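Local coordinates for protein tRNA-splicing ligase RtcB (Thermus thermophilus, PDB 2EPG) that probably joins RNA ends as a GTP-dependent, manganese-requiring ligase of the RtcB family, acting in tRNA splicing and RNA repair, at residues Gly101-Asp106 with Leu353-Gly358; Asp106-Val111 with His339-Phe344. All coordinates share one frame; numbering follows the deposited sequence.

Interaction 1: Gly101-Asp106 with Leu353-Gly358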
loop_
_atom_site.group_PDB
_atom_site.type_symbol
_atom_site.label_atom_id
_atom_site.label_comp_id
_atom_site.label_asym_id
_atom_site.label_seq_id
_atom_site.Cartn_x
_atom_site.Cartn_y
_atom_site.Cartn_z
ATOM N N GLY A 101 -10.696 9.529 6.238
ATOM C CA GLY A 101 -11.313 8.944 5.062
ATOM C C GLY A 101 -10.384 9.006 3.865
ATOM O O GLY A 101 -10.581 8.290 2.879
ATOM N N GLY A 102 -9.374 9.870 3.950
ATOM C CA GLY A 102 -8.418 10.020 2.867
ATOM C C GLY A 102 -7.324 8.976 2.924
ATOM O O GLY A 102 -6.516 8.856 2.013
ATOM N N VAL A 103 -7.289 8.228 4.017
ATOM C CA VAL A 103 -6.292 7.186 4.199
ATOM C C VAL A 103 -6.987 5.828 4.054
ATOM O O VAL A 103 -6.444 4.901 3.468
ATOM C CB VAL A 103 -5.646 7.278 5.609
ATOM C CG1 VAL A 103 -4.742 6.071 5.857
ATOM C CG2 VAL A 103 -4.838 8.569 5.740
ATOM N N GLY A 104 -8.200 5.724 4.578
ATOM C CA GLY A 104 -8.922 4.470 4.503
ATOM C C GLY A 104 -8.857 3.785 5.856
ATOM O O GLY A 104 -7.958 4.050 6.666
ATOM N N PHE A 105 -9.794 2.884 6.109
ATOM C CA PHE A 105 -9.805 2.218 7.394
ATOM C C PHE A 105 -8.621 1.319 7.674
ATOM O O PHE A 105 -8.074 1.362 8.774
ATOM C CB PHE A 105 -11.147 1.506 7.609
ATOM C CG PHE A 105 -12.226 2.444 8.114
ATOM C CD1 PHE A 105 -12.802 3.388 7.263
ATOM C CD2 PHE A 105 -12.545 2.491 9.475
ATOM C CE1 PHE A 105 -13.672 4.376 7.765
ATOM C CE2 PHE A 105 -13.409 3.471 9.985
ATOM C CZ PHE A 105 -13.970 4.415 9.133
ATOM N N ASP A 106 -8.182 0.532 6.700
ATOM C CA ASP A 106 -7.034 -0.314 6.974
ATOM C C ASP A 106 -5.727 0.455 6.733
ATOM O O ASP A 106 -5.130 0.386 5.668
ATOM C CB ASP A 106 -7.066 -1.586 6.140
ATOM C CG ASP A 106 -6.036 -2.612 6.618
ATOM O OD1 ASP A 106 -6.064 -3.768 6.138
ATOM O OD2 ASP A 106 -5.192 -2.260 7.470
ATOM N N LEU A 353 1.435 17.112 3.285
ATOM C CA LEU A 353 0.930 15.837 3.759
ATOM C C LEU A 353 0.187 15.183 2.591
ATOM O O LEU A 353 -0.818 15.718 2.117
ATOM C CB LEU A 353 -0.035 16.043 4.930
ATOM C CG LEU A 353 -0.700 14.757 5.428
ATOM C CD1 LEU A 353 0.344 13.882 6.097
ATOM C CD2 LEU A 353 -1.836 15.105 6.400
ATOM N N VAL A 354 0.662 14.022 2.153
ATOM C CA VAL A 354 0.043 13.331 1.027
ATOM C C VAL A 354 -0.828 12.151 1.443
ATOM O O VAL A 354 -0.319 11.171 1.999
ATOM C CB VAL A 354 1.117 12.809 0.042
ATOM C CG1 VAL A 354 0.445 12.202 -1.207
ATOM C CG2 VAL A 354 2.054 13.947 -0.341
ATOM N N HIS A 355 -2.133 12.260 1.163
ATOM C CA HIS A 355 -3.096 11.211 1.473
ATOM C C HIS A 355 -3.127 10.285 0.259
ATOM O O HIS A 355 -3.280 10.736 -0.892
ATOM C CB HIS A 355 -4.525 11.761 1.657
ATOM C CG HIS A 355 -4.729 12.598 2.884
ATOM N ND1 HIS A 355 -4.265 13.893 2.995
ATOM C CD2 HIS A 355 -5.401 12.336 4.033
ATOM C CE1 HIS A 355 -4.649 14.395 4.158
ATOM N NE2 HIS A 355 -5.340 13.471 4.806
ATOM N N ARG A 356 -2.994 8.994 0.521
ATOM C CA ARG A 356 -3.025 8.003 -0.538
ATOM C C ARG A 356 -3.889 6.869 -0.052
ATOM O O ARG A 356 -3.539 6.198 0.912
ATOM C CB ARG A 356 -1.613 7.466 -0.852
ATOM C CG ARG A 356 -0.621 8.491 -1.446
ATOM C CD ARG A 356 0.609 7.791 -2.070
ATOM N NE ARG A 356 1.574 8.727 -2.643
ATOM C CZ ARG A 356 2.563 9.309 -1.963
ATOM N NH1 ARG A 356 3.381 10.152 -2.577
ATOM N NH2 ARG A 356 2.741 9.055 -0.669
ATOM N N LYS A 357 -5.029 6.675 -0.698
ATOM C CA LYS A 357 -5.928 5.585 -0.344
ATOM C C LYS A 357 -6.010 4.737 -1.588
ATOM O O LYS A 357 -6.531 5.190 -2.612
ATOM C CB LYS A 357 -7.334 6.083 0.006
ATOM C CG LYS A 357 -8.189 4.972 0.632
ATOM C CD LYS A 357 -9.691 5.124 0.413
ATOM C CE LYS A 357 -10.212 6.490 0.771
ATOM N NZ LYS A 357 -11.698 6.534 0.816
ATOM N N GLY A 358 -5.502 3.514 -1.508
ATOM C CA GLY A 358 -5.518 2.640 -2.670
ATOM C C GLY A 358 -4.638 3.192 -3.780
ATOM O O GLY A 358 -5.020 3.214 -4.950
#

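Interaction 2: Asp106-Val111 with His339-Phe344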
loop_
_atom_site.group_PDB
_atom_site.type_symbol
_atom_site.label_atom_id
_atom_site.label_comp_id
_atom_site.label_asym_id
_atom_site.label_seq_id
_atom_site.Cartn_x
_atom_site.Cartn_y
_atom_site.Cartn_z
ATOM N N ASP A 106 -8.182 0.532 6.700
ATOM C CA ASP A 106 -7.034 -0.314 6.974
ATOM C C ASP A 106 -5.727 0.455 6.733
ATOM O O ASP A 106 -5.130 0.386 5.668
ATOM C CB ASP A 106 -7.066 -1.586 6.140
ATOM C CG ASP A 106 -6.036 -2.612 6.618
ATOM O OD1 ASP A 106 -6.064 -3.768 6.138
ATOM O OD2 ASP A 106 -5.192 -2.260 7.470
ATOM N N ILE A 107 -5.313 1.204 7.750
ATOM C CA ILE A 107 -4.105 2.005 7.701
ATOM C C ILE A 107 -2.896 1.152 7.411
ATOM O O ILE A 107 -2.628 0.150 8.084
ATOM C CB ILE A 107 -3.906 2.781 9.014
ATOM C CG1 ILE A 107 -5.101 3.726 9.208
ATOM C CG2 ILE A 107 -2.574 3.580 8.976
ATOM C CD1 ILE A 107 -5.148 4.436 10.563
ATOM N N ASN A 108 -2.167 1.578 6.389
ATOM C CA ASN A 108 -0.977 0.895 5.902
ATOM C C ASN A 108 -1.226 -0.534 5.496
ATOM O O ASN A 108 -0.373 -1.395 5.692
ATOM C CB ASN A 108 0.193 0.942 6.883
ATOM C CG ASN A 108 1.516 0.461 6.242
ATOM O OD1 ASN A 108 1.576 0.185 5.029
ATOM N ND2 ASN A 108 2.573 0.364 7.049
ATOM N N CYS A 109 -2.421 -0.799 4.972
ATOM C CA CYS A 109 -2.693 -2.111 4.409
ATOM C C CYS A 109 -1.644 -1.964 3.302
ATOM O O CYS A 109 -1.566 -0.906 2.652
ATOM C CB CYS A 109 -4.092 -2.160 3.773
ATOM S SG CYS A 109 -4.375 -3.593 2.672
ATOM N N GLY A 110 -0.818 -2.977 3.100
ATOM C CA GLY A 110 0.208 -2.831 2.092
ATOM C C GLY A 110 0.725 -4.138 1.551
ATOM O O GLY A 110 0.118 -5.189 1.759
ATOM N N VAL A 111 1.876 -4.073 0.888
ATOM C CA VAL A 111 2.441 -5.251 0.264
ATOM C C VAL A 111 3.936 -5.404 0.469
ATOM O O VAL A 111 4.679 -4.433 0.393
ATOM C CB VAL A 111 2.201 -5.203 -1.273
ATOM C CG1 VAL A 111 2.615 -6.509 -1.913
ATOM C CG2 VAL A 111 0.735 -4.880 -1.564
ATOM N N HIS A 339 -0.327 0.898 0.719
ATOM C CA HIS A 339 -1.329 1.179 -0.306
ATOM C C HIS A 339 -2.345 2.176 0.272
ATOM O O HIS A 339 -3.135 2.755 -0.466
ATOM C CB HIS A 339 -2.029 -0.116 -0.763
ATOM C CG HIS A 339 -1.233 -0.915 -1.753
ATOM N ND1 HIS A 339 -1.821 -1.645 -2.768
ATOM C CD2 HIS A 339 0.106 -1.046 -1.926
ATOM C CE1 HIS A 339 -0.879 -2.182 -3.526
ATOM N NE2 HIS A 339 0.298 -1.833 -3.038
ATOM N N ASN A 340 -2.333 2.351 1.600
ATOM C CA ASN A 340 -3.211 3.316 2.285
ATOM C C ASN A 340 -2.342 4.028 3.310
ATOM O O ASN A 340 -1.828 3.386 4.226
ATOM C CB ASN A 340 -4.369 2.644 3.051
ATOM C CG ASN A 340 -5.387 1.976 2.143
ATOM O OD1 ASN A 340 -5.790 2.528 1.126
ATOM N ND2 ASN A 340 -5.825 0.791 2.532
ATOM N N ASN A 341 -2.165 5.339 3.169
ATOM C CA ASN A 341 -1.355 6.068 4.127
ATOM C C ASN A 341 -1.273 7.556 3.823
ATOM O O ASN A 341 -1.472 7.969 2.694
ATOM C CB ASN A 341 0.060 5.498 4.128
ATOM C CG ASN A 341 0.621 5.344 5.519
ATOM O OD1 ASN A 341 1.766 4.918 5.697
ATOM N ND2 ASN A 341 -0.180 5.687 6.520
ATOM N N ALA A 342 -1.000 8.362 4.843
ATOM C CA ALA A 342 -0.812 9.796 4.648
ATOM C C ALA A 342 0.593 10.010 5.185
ATOM O O ALA A 342 0.928 9.537 6.272
ATOM C CB ALA A 342 -1.816 10.605 5.448
ATOM N N LYS A 343 1.421 10.706 4.420
ATOM C CA LYS A 343 2.798 10.921 4.821
ATOM C C LYS A 343 3.254 12.315 4.488
ATOM O O LYS A 343 2.810 12.899 3.491
ATOM C CB LYS A 343 3.706 9.936 4.089
ATOM C CG LYS A 343 3.221 8.496 4.170
ATOM C CD LYS A 343 4.289 7.552 3.719
ATOM C CE LYS A 343 5.510 7.641 4.611
ATOM N NZ LYS A 343 6.613 6.942 3.911
ATOM N N PHE A 344 4.136 12.854 5.319
ATOM C CA PHE A 344 4.666 14.175 5.042
ATOM C C PHE A 344 5.813 13.974 4.062
ATOM O O PHE A 344 6.730 13.203 4.318
ATOM C CB PHE A 344 5.168 14.855 6.316
ATOM C CG PHE A 344 4.058 15.396 7.183
ATOM C CD1 PHE A 344 3.549 14.645 8.239
ATOM C CD2 PHE A 344 3.513 16.652 6.926
ATOM C CE1 PHE A 344 2.504 15.151 9.032
ATOM C CE2 PHE A 344 2.478 17.161 7.706
ATOM C CZ PHE A 344 1.972 16.412 8.763
#

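Interaction 1: Gly101-Asp106 with Leu353-Gly358
Lys357 NZ, the buried amine end of a side chain that runs along the 101-106 loop, is hydrogen-bonded to the carbonyl oxygens of Tyr80 and Phe82. Gly101 O lies 2.9 Å from Lys357 NZ as well, but the end of the lysine is modelled too tightly there to decide whether they bond. Lys357 CG stands anti to its own backbone N (chi1 -169°), which lays it against Val103 O at 3.3 Å, and a bend at chi3 (-50°) then turns the end of the chain back toward Gly101. Next to it, Gly102 O faces the roots of two side chains on the strand: it is 3.5 Å from His355 CB and 3.5 Å from Lys357 CB, both of which point toward the loop. The His355 ring lies beside Gly102, with His355 CD2 4.0 Å from Gly102 CA. A CB on Gly102 would collide with His355 CD2, so a side chain here would not fit beside the imidazole. Gly104 is glycine for a different reason: its backbone angles would jam a CB against the preceding carbonyl oxygen, and Lys357 CG would crowd it as well. Val103 touches the histidine more lightly, Val103 CG2 standing 4.2 Å from His355 CD2 with the two side chains crossing at about a right angle. Next to CD2, His355 NE2 accepts from Ser99 N, just before the loop. The loop ends at Asp106, a predicted manganese ligand, and Lys357 lies against Asn340, a predicted GMP-binding residue. The contact thus rests the loop between strands 97-98 and 110-119 on strand 350-357, itself flanked by antiparallel strands 86-90 and 332-347, while Val103 turns to helix 288-321.

Interaction 2: Asp106-Val111 with His339-Phe344
Asp106 O takes two donors from opposite faces of its carbonyl plane: Cys109 N at 3.0 Å, closing the type II turn Asp106-Cys109, and Asn340 ND2 at 3.2 Å. Asn340 CG is anti to the carbonyl carbon (chi1 -68°), which swings the amide over the turn, where Asn340 ND2 also lies 3.6 Å from Cys109 CB. Its OD1 accepts from Gly358 N, so the amide is held at both ends. The backbone of the same residue grips the turn again, Asn340 O accepting from Asn108 N at 2.8 Å. One residue earlier, His339 N donates to Cys109 O at 2.9 Å. Val111 CG2 sits over one face of the His339 imidazole, 3.8 Å from the ring centroid, while His339 ND1 bonds to His410 ND1 and NE2 to Leu382 O. With the amide of Asn340 cut back to an alanine, the side-chain link between Asp106 O and Gly358 N would probably be lost, Asp106 O keeping Cys109 N. Asp106 is a predicted ligand of the first manganese, His339 of the second, and His339 and Asn340 are predicted to bind GMP; two backbone bonds and one side-chain bond are likely to set the spacing of the two metal ligands.

The two interactions lie side by side, their centres about 6 Å apart, and share Asp106, where the loop of interaction 1 passes into the turn of interaction 2. Along the chain the order is 101-106, 106-111, 339-344, 353-358, so the span between the two halves of interaction 1 encloses both halves of interaction 2. The later segments belong to successive antiparallel strands, 332-347 and 350-357, joined by probable hydrogen bonds from Asn341 N to Arg356 O and from Val354 N to Lys343 O, each 2.8 Å. The shared turn and strand 332-347 bring Asp106, His339 and Asn340, predicted metal and GMP ligands, together near the middle of the protein.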